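PDB 4JJA: conserved hypothetical exported protein from Bacteroides fragilis, which has no established function but may act as a peptidoglycan beta-N-acetylmuramidase, hydrolysing glycan linkages of the bacterial cell wall. Local coordinates for residues A[306-309]-A[310-314]; A[316-319]-A[320-323]; A[331-334]-A[335-339]; A[340-343]-A[344-348]. All blocks are in the same frame, centred on the assembly; numbering follows the deposited sequence. Where two conformers were deposited one is given.

Interaction 1. Residues A[306-309]-A[310-314]; sequences YLID and AYHNL
I308 and H312, one helical turn apart, lie side by side and point the same way from helix 305-314. The methyl CG2 of I308 comes to the rim of the imidazole and lies in its plane, with I308 CG2 3.6 Å from H312 CD2. The ring also has a covered face: CD2 of Y311 stands 3.6 Å above the H312 ring plane, over its centre. Y311 thus turns its edge to the flat side of the imidazole, so the histidine is met by a methyl at its rim and an aromatic edge on one face. The first torsion of I308 (-68°) divides its two branches, setting CG2 anti to the backbone N, where it reaches H312, and leaving CG1 and CD1 for the surrounding helices. Beneath these side chains runs ordinary alpha-helical bonding, in which A310 N donates to Y306 O at 3.0 Å, Y311 N to L307 O at 2.9 Å and H312 N to I308 O at 3.1 Å. The next bond along, from N313 N to D309 O, is more bent, with an N-H...O angle of 148°. The polar ends of D309 and N313 turn to other partners: D309 OD2 is hydrogen-bonded by the hydroxyls of Y254 and Y262, and N313 OD1 takes the backbone N of T260. Through Y254 the helix faces strand 253-256; on its apolar side, L307, I308 and Y311 all rest on I338 of helix 333-339, while I308 also meets A344 and I347 of helix 344-350.

Interaction 2. Residues A[316-319]-A[320-323]; sequences MGDR and FFRP
Selenomethionine M316 lays its side chain against the backbone of F320, the two side chains crossing at about a right angle. Its first torsion (69°) wedges CG between the backbone N and the carbonyl carbon, which brings M316 CG to 4.0 Å from F320 CB. With chi2 extended, the chain runs on past the F320 backbone, M316 SE 3.9 Å from F320 CA, and the bend at chi3 turns the terminal methyl away. F320 goes the other way: with CG anti to its backbone N (177°), its ring leaves the turn and is buried against L307, A310 and L314 of helix 305-314. The backbone between them is a short 3-10 turn in the connection from helix 305-314 to helix 325-329, its bonds spanning three residues. F320 N donates to G317 O at 3.1 Å, and F321 N to D318 O, also at 3.1 Å. G317 enters the turn with a positive phi. F321 adopts the other common aromatic rotamer, CG anti to the carbonyl carbon, and so offers a face to its predecessor: CD2 of F320 lies 3.6 Å above the F321 ring plane, over its centre. The F321 ring carries D318 O near its edge and also meets the rings of Y311 and F325. The D318 side chain starts away from the turn, but its carboxylate comes back loosely alongside the F321 ring, where OD1 forms a salt bridge with R335 NH1.

Interaction 3. Residues A[331-334]-A[335-339]; sequences TDYV and RKMIE
The ring of Y333 takes the selenium of M337 obliquely, a Met-aromatic contact between side chains that lie side by side along helix 333-339. M337 SE is 4.8 Å from the ring centroid and 54° off the normal, and its nearest ring atom is Y333 CD1. Over one face of the same ring sits a methyl from the preceding loop, T331 CG2, 3.6 Å above the plane and over the centre. R350 of helix 344-350 adds a cation-pi contact. The second flat group, the carboxylate of D332, deals with K336 through both oxygens. OD2 forms a salt bridge with K336 NZ that is long and weak as a hydrogen bond, at 3.3 Å, while OD1 receives a hydrogen bond from a water that in turn accepts from the same ammonium group. K336 can span that distance because its chain is fully extended beyond CG. On the buried side, V334 CG1 packs 3.9 Å from I338 CD1. Along the backbone, M337 N donates to Y333 O at 2.9 Å, and a second water ties T331 O to R335 N. The guanidinium of R335 is held by a salt bridge to E326. The chemistry is therefore split: aromatic, selenium and aliphatic groups pack along the helix, whereas the D332-K336 pair, partly mediated by water, probably gives a modest electrostatic attraction between residues four apart.

Interaction 4. Residues A[340-343]-A[344-348]; sequences GGKS and ADEIK
S343 and E346 grip each other from both ends at the start of helix 344-350. S343 OG accepts from E346 N at 3.0 Å, and the S343 N-H points back to E346 OE1, also at 3.0 Å and nearly straight. The serine manages this because its first torsion (73°) tucks OG between its backbone N and carbonyl carbon, over the opening turn. The glutamate oxygen is met on its anti side, 32° out of the carboxylate plane. These reciprocal bonds define a capping box with S343 as N-cap, entered after the Schellman motif at G341 that ends helix 333-339. The first regular helical bond follows, I347 N to S343 O at 3.0 Å, and CG1 of I347 lies 3.3 Å from that same S343 O. By contrast, the outer side is loose. The aliphatic part of K342 lies along the carboxylate, K342 CD 3.4 Å from E346 OE1, but its ammonium stays 4.4 Å from E346 OE2, too far for a salt bridge. A water accepting from K342 NZ sits between them, although its very short approach to OE2 is doubtful and E346 has a second conformer.

The four contacts follow one another along the chain and pack together, three helices and a connecting 3-10 turn, in the C-terminal part of the protein. I338 of interaction 3 joins it to its neighbours: its CG2 lies 3.6 Å from Y311 CD2 of interaction 1, and its CG1 3.6 Å from I347 CD1 of interaction 4. Interactions 3 and 4 have the closest centres, about 9 Å apart, whereas interactions 2 and 4, with centres about 17 Å apart, do not touch, their nearest atoms being about 8 Å apart. Between interactions 2 and 3, D318 OD1 lies 2.9 Å from R335 NH1 and 2.5 Å from E339 OE2, a closeness of two carboxylates that may reflect a shared proton.

Interaction 1. Residues A[306-309]-A[310-314]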
loop_
_atom_site.group_PDB
_atom_site.type_symbol
_atom_site.label_atom_id
_atom_site.label_comp_id
_atom_site.label_asym_id
_atom_site.label_seq_id
_atom_site.Cartn_x
_atom_site.Cartn_y
_atom_site.Cartn_z
ATOM N N TYR A 306 -15.960 -7.624 11.413
ATOM C CA TYR A 306 -16.036 -8.701 10.470
ATOM C C TYR A 306 -15.211 -9.896 10.952
ATOM O O TYR A 306 -15.662 -11.054 10.923
ATOM C CB TYR A 306 -15.548 -8.216 9.087
ATOM C CG TYR A 306 -16.162 -6.893 8.666
ATOM C CD1 TYR A 306 -17.528 -6.712 8.679
ATOM C CD2 TYR A 306 -15.379 -5.844 8.230
ATOM C CE1 TYR A 306 -18.105 -5.476 8.311
ATOM C CE2 TYR A 306 -15.947 -4.614 7.848
ATOM C CZ TYR A 306 -17.315 -4.441 7.906
ATOM O OH TYR A 306 -17.854 -3.239 7.473
ATOM N N LEU A 307 -13.988 -9.628 11.378
ATOM C CA LEU A 307 -13.128 -10.637 11.893
ATOM C C LEU A 307 -13.748 -11.376 13.113
ATOM O O LEU A 307 -13.710 -12.596 13.215
ATOM C CB LEU A 307 -11.816 -9.922 12.215
ATOM C CG LEU A 307 -10.670 -10.792 12.657
ATOM C CD1 LEU A 307 -10.141 -11.665 11.531
ATOM C CD2 LEU A 307 -9.553 -9.948 13.185
ATOM N N ILE A 308 -14.325 -10.579 14.002
ATOM C CA ILE A 308 -14.925 -11.128 15.213
ATOM C C ILE A 308 -16.133 -11.979 14.869
ATOM O O ILE A 308 -16.353 -13.064 15.431
ATOM C CB ILE A 308 -15.217 -9.979 16.200
ATOM C CG1 ILE A 308 -13.904 -9.387 16.714
ATOM C CG2 ILE A 308 -16.193 -10.419 17.337
ATOM C CD1 ILE A 308 -14.054 -8.125 17.554
ATOM N N ASP A 309 -16.935 -11.506 13.920
ATOM C CA ASP A 309 -18.072 -12.275 13.456
ATOM C C ASP A 309 -17.668 -13.647 12.939
ATOM O O ASP A 309 -18.250 -14.666 13.328
ATOM C CB ASP A 309 -18.786 -11.466 12.363
ATOM C CG ASP A 309 -19.986 -12.165 11.770
ATOM O OD1 ASP A 309 -20.840 -12.551 12.569
ATOM O OD2 ASP A 309 -20.104 -12.213 10.563
ATOM N N ALA A 310 -16.706 -13.659 12.027
ATOM C CA ALA A 310 -16.271 -14.915 11.479
ATOM C C ALA A 310 -15.659 -15.847 12.513
ATOM O O ALA A 310 -15.910 -17.041 12.507
ATOM C CB ALA A 310 -15.287 -14.676 10.335
ATOM N N TYR A 311 -14.862 -15.290 13.437
ATOM C CA TYR A 311 -14.234 -16.083 14.476
ATOM C C TYR A 311 -15.283 -16.810 15.298
ATOM O O TYR A 311 -15.190 -18.037 15.489
ATOM C CB TYR A 311 -13.392 -15.184 15.394
ATOM C CG TYR A 311 -12.915 -15.921 16.644
ATOM C CD1 TYR A 311 -11.866 -16.779 16.565
ATOM C CD2 TYR A 311 -13.569 -15.816 17.830
ATOM C CE1 TYR A 311 -11.442 -17.522 17.649
ATOM C CE2 TYR A 311 -13.150 -16.523 18.923
ATOM C CZ TYR A 311 -12.089 -17.382 18.840
ATOM O OH TYR A 311 -11.675 -18.140 19.925
ATOM N N HIS A 312 -16.270 -16.101 15.786
ATOM C CA HIS A 312 -17.264 -16.734 16.614
ATOM C C HIS A 312 -18.185 -17.652 15.840
ATOM O O HIS A 312 -18.686 -18.624 16.386
ATOM C CB HIS A 312 -18.083 -15.691 17.401
ATOM C CG HIS A 312 -17.275 -15.013 18.452
ATOM N ND1 HIS A 312 -16.775 -15.665 19.563
ATOM C CD2 HIS A 312 -16.846 -13.734 18.542
ATOM C CE1 HIS A 312 -16.061 -14.814 20.287
ATOM N NE2 HIS A 312 -16.099 -13.623 19.692
ATOM N N ASN A 313 -18.418 -17.369 14.562
ATOM C CA ASN A 313 -19.282 -18.231 13.791
ATOM C C ASN A 313 -18.620 -19.562 13.494
ATOM O O ASN A 313 -19.275 -20.612 13.520
ATOM C CB ASN A 313 -19.678 -17.552 12.471
ATOM C CG ASN A 313 -20.726 -18.347 11.713
ATOM O OD1 ASN A 313 -20.399 -19.112 10.851
ATOM N ND2 ASN A 313 -21.977 -18.278 12.146
ATOM N N LEU A 314 -17.323 -19.541 13.166
ATOM C CA LEU A 314 -16.675 -20.756 12.720
ATOM C C LEU A 314 -16.431 -21.782 13.819
ATOM O O LEU A 314 -16.308 -22.973 13.526
ATOM C CB LEU A 314 -15.370 -20.418 11.991
ATOM C CG LEU A 314 -15.600 -20.084 10.551
ATOM C CD1 LEU A 314 -14.393 -19.360 9.947
ATOM C CD2 LEU A 314 -15.988 -21.336 9.707
#

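Interaction 2. Residues A[316-319]-A[320-323]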
loop_
_atom_site.group_PDB
_atom_site.type_symbol
_atom_site.label_atom_id
_atom_site.label_comp_id
_atom_site.label_asym_id
_atom_site.label_seq_id
_atom_site.Cartn_x
_atom_site.Cartn_y
_atom_site.Cartn_z
HETATM N N MSE A 316 -13.815 -22.640 15.509
HETATM C CA MSE A 316 -12.579 -23.452 15.438
HETATM C C MSE A 316 -11.479 -22.930 16.340
HETATM O O MSE A 316 -10.268 -23.313 16.214
HETATM C CB MSE A 316 -12.140 -23.587 13.986
HETATM C CG MSE A 316 -11.650 -22.365 13.375
HETATM SE SE MSE A 316 -10.823 -22.557 11.564
HETATM C CE MSE A 316 -12.410 -22.930 10.601
ATOM N N GLY A 317 -11.872 -22.091 17.274
ATOM C CA GLY A 317 -10.966 -21.543 18.253
ATOM C C GLY A 317 -9.736 -20.917 17.623
ATOM O O GLY A 317 -9.813 -20.249 16.620
ATOM N N ASP A 318 -8.591 -21.104 18.273
ATOM C CA ASP A 318 -7.347 -20.433 17.927
ATOM C C ASP A 318 -6.832 -20.801 16.536
ATOM O O ASP A 318 -6.079 -20.034 15.948
ATOM C CB ASP A 318 -6.312 -20.691 19.000
ATOM C CG ASP A 318 -5.023 -19.924 18.811
ATOM O OD1 ASP A 318 -5.002 -18.680 18.866
ATOM O OD2 ASP A 318 -3.993 -20.613 18.625
ATOM N N ARG A 319 -7.286 -21.930 15.971
ATOM C CA ARG A 319 -6.908 -22.319 14.619
ATOM C C ARG A 319 -7.448 -21.388 13.548
ATOM O O ARG A 319 -6.976 -21.396 12.421
ATOM C CB ARG A 319 -7.324 -23.778 14.327
ATOM C CG ARG A 319 -6.777 -24.779 15.254
ATOM C CD ARG A 319 -5.271 -24.607 15.424
ATOM N NE ARG A 319 -4.699 -25.645 16.318
ATOM C CZ ARG A 319 -4.167 -26.781 15.911
ATOM N NH1 ARG A 319 -4.070 -27.067 14.621
ATOM N NH2 ARG A 319 -3.682 -27.648 16.826
ATOM N N PHE A 320 -8.428 -20.570 13.905
ATOM C CA PHE A 320 -8.905 -19.497 13.014
ATOM C C PHE A 320 -7.805 -18.519 12.622
ATOM O O PHE A 320 -7.829 -17.930 11.544
ATOM C CB PHE A 320 -10.032 -18.764 13.745
ATOM C CG PHE A 320 -10.585 -17.589 12.995
ATOM C CD1 PHE A 320 -11.599 -17.747 12.034
ATOM C CD2 PHE A 320 -10.152 -16.327 13.294
ATOM C CE1 PHE A 320 -12.109 -16.652 11.384
ATOM C CE2 PHE A 320 -10.693 -15.251 12.652
ATOM C CZ PHE A 320 -11.661 -15.431 11.714
ATOM N N PHE A 321 -6.876 -18.278 13.531
ATOM C CA PHE A 321 -5.812 -17.284 13.317
ATOM C C PHE A 321 -4.570 -18.000 12.860
ATOM O O PHE A 321 -3.994 -18.763 13.616
ATOM C CB PHE A 321 -5.501 -16.455 14.568
ATOM C CG PHE A 321 -6.656 -15.645 15.061
ATOM C CD1 PHE A 321 -6.969 -14.450 14.506
ATOM C CD2 PHE A 321 -7.438 -16.108 16.142
ATOM C CE1 PHE A 321 -8.062 -13.711 14.982
ATOM C CE2 PHE A 321 -8.494 -15.388 16.623
ATOM C CZ PHE A 321 -8.808 -14.172 16.051
ATOM N N ARG A 322 -4.142 -17.744 11.638
ATOM C CA ARG A 322 -2.882 -18.255 11.117
ATOM C C ARG A 322 -1.756 -17.774 12.025
ATOM O O ARG A 322 -1.858 -16.702 12.618
ATOM C CB ARG A 322 -2.658 -17.704 9.721
ATOM C CG ARG A 322 -3.621 -18.355 8.718
ATOM C CD ARG A 322 -3.622 -17.779 7.373
ATOM N NE ARG A 322 -4.263 -18.660 6.405
ATOM C CZ ARG A 322 -4.457 -18.359 5.120
ATOM N NH1 ARG A 322 -4.165 -17.129 4.667
ATOM N NH2 ARG A 322 -5.018 -19.279 4.320
ATOM N N PRO A 323 -0.607 -18.482 12.065
ATOM C CA PRO A 323 0.508 -18.007 12.866
ATOM C C PRO A 323 0.868 -16.541 12.565
ATOM O O PRO A 323 1.211 -15.762 13.475
ATOM C CB PRO A 323 1.603 -18.980 12.500
ATOM C CG PRO A 323 0.870 -20.256 12.258
ATOM C CD PRO A 323 -0.385 -19.840 11.525
#

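Interaction 3. Residues A[331-334]-A[335-339]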
loop_
_atom_site.group_PDB
_atom_site.type_symbol
_atom_site.label_atom_id
_atom_site.label_comp_id
_atom_site.label_asym_id
_atom_site.label_seq_id
_atom_site.Cartn_x
_atom_site.Cartn_y
_atom_site.Cartn_z
ATOM N N THR A 331 0.634 -6.709 16.609
ATOM C CA THR A 331 0.663 -6.858 18.069
ATOM C C THR A 331 -0.033 -8.157 18.420
ATOM O O THR A 331 -0.827 -8.693 17.640
ATOM C CB THR A 331 -0.066 -5.686 18.756
ATOM O OG1 THR A 331 0.147 -5.821 20.134
ATOM C CG2 THR A 331 -1.565 -5.660 18.489
ATOM N N ASP A 332 0.278 -8.680 19.592
ATOM C CA ASP A 332 -0.263 -9.928 20.061
ATOM C C ASP A 332 -1.628 -9.829 20.732
ATOM O O ASP A 332 -2.300 -10.834 20.902
ATOM C CB ASP A 332 0.738 -10.639 21.001
ATOM C CG ASP A 332 0.992 -9.944 22.263
ATOM O OD1 ASP A 332 0.462 -8.871 22.554
ATOM O OD2 ASP A 332 1.809 -10.527 23.051
ATOM N N TYR A 333 -2.086 -8.628 21.080
ATOM C CA TYR A 333 -3.294 -8.565 21.924
ATOM C C TYR A 333 -4.567 -8.708 21.132
ATOM O O TYR A 333 -5.601 -8.990 21.718
ATOM C CB TYR A 333 -3.343 -7.339 22.800
ATOM C CG TYR A 333 -3.399 -5.989 22.110
ATOM C CD1 TYR A 333 -4.552 -5.566 21.427
ATOM C CD2 TYR A 333 -2.337 -5.094 22.184
ATOM C CE1 TYR A 333 -4.626 -4.311 20.848
ATOM C CE2 TYR A 333 -2.417 -3.844 21.608
ATOM C CZ TYR A 333 -3.558 -3.444 20.933
ATOM O OH TYR A 333 -3.626 -2.196 20.363
ATOM N N VAL A 334 -4.561 -8.498 19.810
ATOM C CA VAL A 334 -5.787 -8.600 19.048
ATOM C C VAL A 334 -6.332 -10.029 19.051
ATOM O O VAL A 334 -7.512 -10.260 19.395
ATOM C CB VAL A 334 -5.642 -8.031 17.632
ATOM C CG1 VAL A 334 -6.897 -8.285 16.769
ATOM C CG2 VAL A 334 -5.294 -6.538 17.671
ATOM N N ARG A 335 -5.482 -11.019 18.755
ATOM C CA ARG A 335 -5.915 -12.393 18.851
ATOM C C ARG A 335 -6.412 -12.721 20.257
ATOM O O ARG A 335 -7.471 -13.363 20.434
ATOM C CB ARG A 335 -4.725 -13.277 18.541
ATOM C CG ARG A 335 -4.942 -14.758 18.713
ATOM C CD ARG A 335 -3.651 -15.531 18.750
ATOM N NE ARG A 335 -2.912 -15.469 17.486
ATOM C CZ ARG A 335 -2.725 -16.482 16.631
ATOM N NH1 ARG A 335 -3.264 -17.673 16.827
ATOM N NH2 ARG A 335 -1.964 -16.276 15.564
ATOM N N LYS A 336 -5.625 -12.337 21.252
ATOM C CA LYS A 336 -5.953 -12.713 22.630
ATOM C C LYS A 336 -7.297 -12.121 23.073
ATOM O O LYS A 336 -8.118 -12.789 23.712
ATOM C CB LYS A 336 -4.863 -12.247 23.581
ATOM C CG LYS A 336 -3.536 -12.980 23.419
ATOM C CD LYS A 336 -2.471 -12.389 24.400
ATOM C CE LYS A 336 -1.053 -12.872 24.195
ATOM N NZ LYS A 336 -0.133 -12.190 25.183
HETATM N N MSE A 337 -7.526 -10.867 22.737
HETATM C CA MSE A 337 -8.780 -10.197 23.116
HETATM C C MSE A 337 -9.982 -10.731 22.365
HETATM O O MSE A 337 -11.047 -10.902 22.948
HETATM C CB MSE A 337 -8.641 -8.704 22.937
HETATM C CG MSE A 337 -7.693 -8.044 23.920
HETATM SE SE MSE A 337 -7.508 -6.155 23.697
HETATM C CE MSE A 337 -9.173 -5.554 24.528
ATOM N N ILE A 338 -9.806 -11.069 21.082
ATOM C CA ILE A 338 -10.917 -11.694 20.359
ATOM C C ILE A 338 -11.285 -13.013 21.034
ATOM O O ILE A 338 -12.455 -13.309 21.288
ATOM C CB ILE A 338 -10.627 -11.894 18.883
ATOM C CG1 ILE A 338 -10.499 -10.520 18.188
ATOM C CG2 ILE A 338 -11.721 -12.755 18.229
ATOM C CD1 ILE A 338 -10.095 -10.526 16.734
ATOM N N GLU A 339 -10.275 -13.829 21.302
ATOM C CA GLU A 339 -10.513 -15.137 21.888
ATOM C C GLU A 339 -11.073 -15.014 23.295
ATOM O O GLU A 339 -11.767 -15.901 23.765
ATOM C CB GLU A 339 -9.197 -15.912 21.912
ATOM C CG GLU A 339 -8.808 -16.346 20.516
ATOM C CD GLU A 339 -7.488 -17.057 20.391
ATOM O OE1 GLU A 339 -6.726 -17.180 21.376
ATOM O OE2 GLU A 339 -7.163 -17.464 19.241
HETATM O O HOH W 1 -2.899 -10.548 17.611
HETATM O O HOH W 2 -0.812 -9.318 25.010
#

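Interaction 4. Residues A[340-343]-A[344-348]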
loop_
_atom_site.group_PDB
_atom_site.type_symbol
_atom_site.label_atom_id
_atom_site.label_comp_id
_atom_site.label_asym_id
_atom_site.label_seq_id
_atom_site.Cartn_x
_atom_site.Cartn_y
_atom_site.Cartn_z
ATOM N N GLY A 340 -10.742 -13.927 23.964
ATOM C CA GLY A 340 -11.254 -13.629 25.292
ATOM C C GLY A 340 -12.657 -13.071 25.323
ATOM O O GLY A 340 -13.164 -12.770 26.414
ATOM N N GLY A 341 -13.285 -12.882 24.159
ATOM C CA GLY A 341 -14.646 -12.393 24.105
ATOM C C GLY A 341 -14.815 -10.916 24.127
ATOM O O GLY A 341 -15.930 -10.438 24.324
ATOM N N LYS A 342 -13.733 -10.174 23.924
ATOM C CA LYS A 342 -13.835 -8.704 23.910
ATOM C C LYS A 342 -14.470 -8.184 22.629
ATOM O O LYS A 342 -14.532 -8.860 21.618
ATOM C CB LYS A 342 -12.465 -8.095 24.095
ATOM C CG LYS A 342 -11.735 -8.530 25.386
ATOM C CD LYS A 342 -12.476 -8.228 26.672
ATOM C CE LYS A 342 -11.698 -8.784 27.865
ATOM N NZ LYS A 342 -12.356 -8.512 29.150
ATOM N N SER A 343 -15.018 -6.978 22.721
ATOM C CA SER A 343 -15.699 -6.340 21.618
ATOM C C SER A 343 -14.758 -5.640 20.655
ATOM O O SER A 343 -13.634 -5.257 21.030
ATOM C CB SER A 343 -16.717 -5.322 22.142
ATOM O OG SER A 343 -16.066 -4.179 22.639
ATOM N N ALA A 344 -15.248 -5.418 19.440
ATOM C CA ALA A 344 -14.502 -4.665 18.447
ATOM C C ALA A 344 -14.080 -3.311 18.991
ATOM O O ALA A 344 -12.957 -2.870 18.831
ATOM C CB ALA A 344 -15.344 -4.510 17.145
ATOM N N ASP A 345 -15.003 -2.632 19.650
ATOM C CA ASP A 345 -14.731 -1.275 20.158
ATOM C C ASP A 345 -13.663 -1.296 21.250
ATOM O O ASP A 345 -12.806 -0.412 21.314
ATOM C CB ASP A 345 -16.020 -0.614 20.679
ATOM C CG ASP A 345 -16.925 -0.102 19.595
ATOM O OD1 ASP A 345 -16.595 -0.107 18.403
ATOM O OD2 ASP A 345 -18.077 0.277 19.958
ATOM N N GLU A 346 -13.722 -2.295 22.137
ATOM C CA GLU A 346 -12.747 -2.438 23.216
ATOM C C GLU A 346 -11.341 -2.624 22.657
ATOM O O GLU A 346 -10.371 -2.055 23.128
ATOM C CB GLU A 346 -13.062 -3.701 24.022
ATOM C CG GLU A 346 -14.068 -3.595 25.106
ATOM C CD GLU A 346 -14.019 -4.848 25.918
ATOM O OE1 GLU A 346 -14.655 -5.859 25.521
ATOM O OE2 GLU A 346 -13.268 -4.816 26.911
ATOM N N ILE A 347 -11.226 -3.506 21.675
ATOM C CA ILE A 347 -9.930 -3.815 21.094
ATOM C C ILE A 347 -9.393 -2.577 20.361
ATOM O O ILE A 347 -8.223 -2.192 20.557
ATOM C CB ILE A 347 -10.017 -5.051 20.145
ATOM C CG1 ILE A 347 -10.485 -6.260 20.944
ATOM C CG2 ILE A 347 -8.647 -5.305 19.499
ATOM C CD1 ILE A 347 -10.824 -7.470 20.073
ATOM N N LYS A 348 -10.231 -1.954 19.544
ATOM C CA LYS A 348 -9.805 -0.784 18.789
ATOM C C LYS A 348 -9.372 0.356 19.735
ATOM O O LYS A 348 -8.391 1.031 19.506
ATOM C CB LYS A 348 -10.891 -0.365 17.826
ATOM C CG LYS A 348 -10.594 0.955 17.162
ATOM C CD LYS A 348 -11.398 1.109 15.900
ATOM C CE LYS A 348 -11.021 2.395 15.187
ATOM N NZ LYS A 348 -11.515 2.425 13.821
HETATM O O HOH W 3 -13.613 -5.955 29.048
#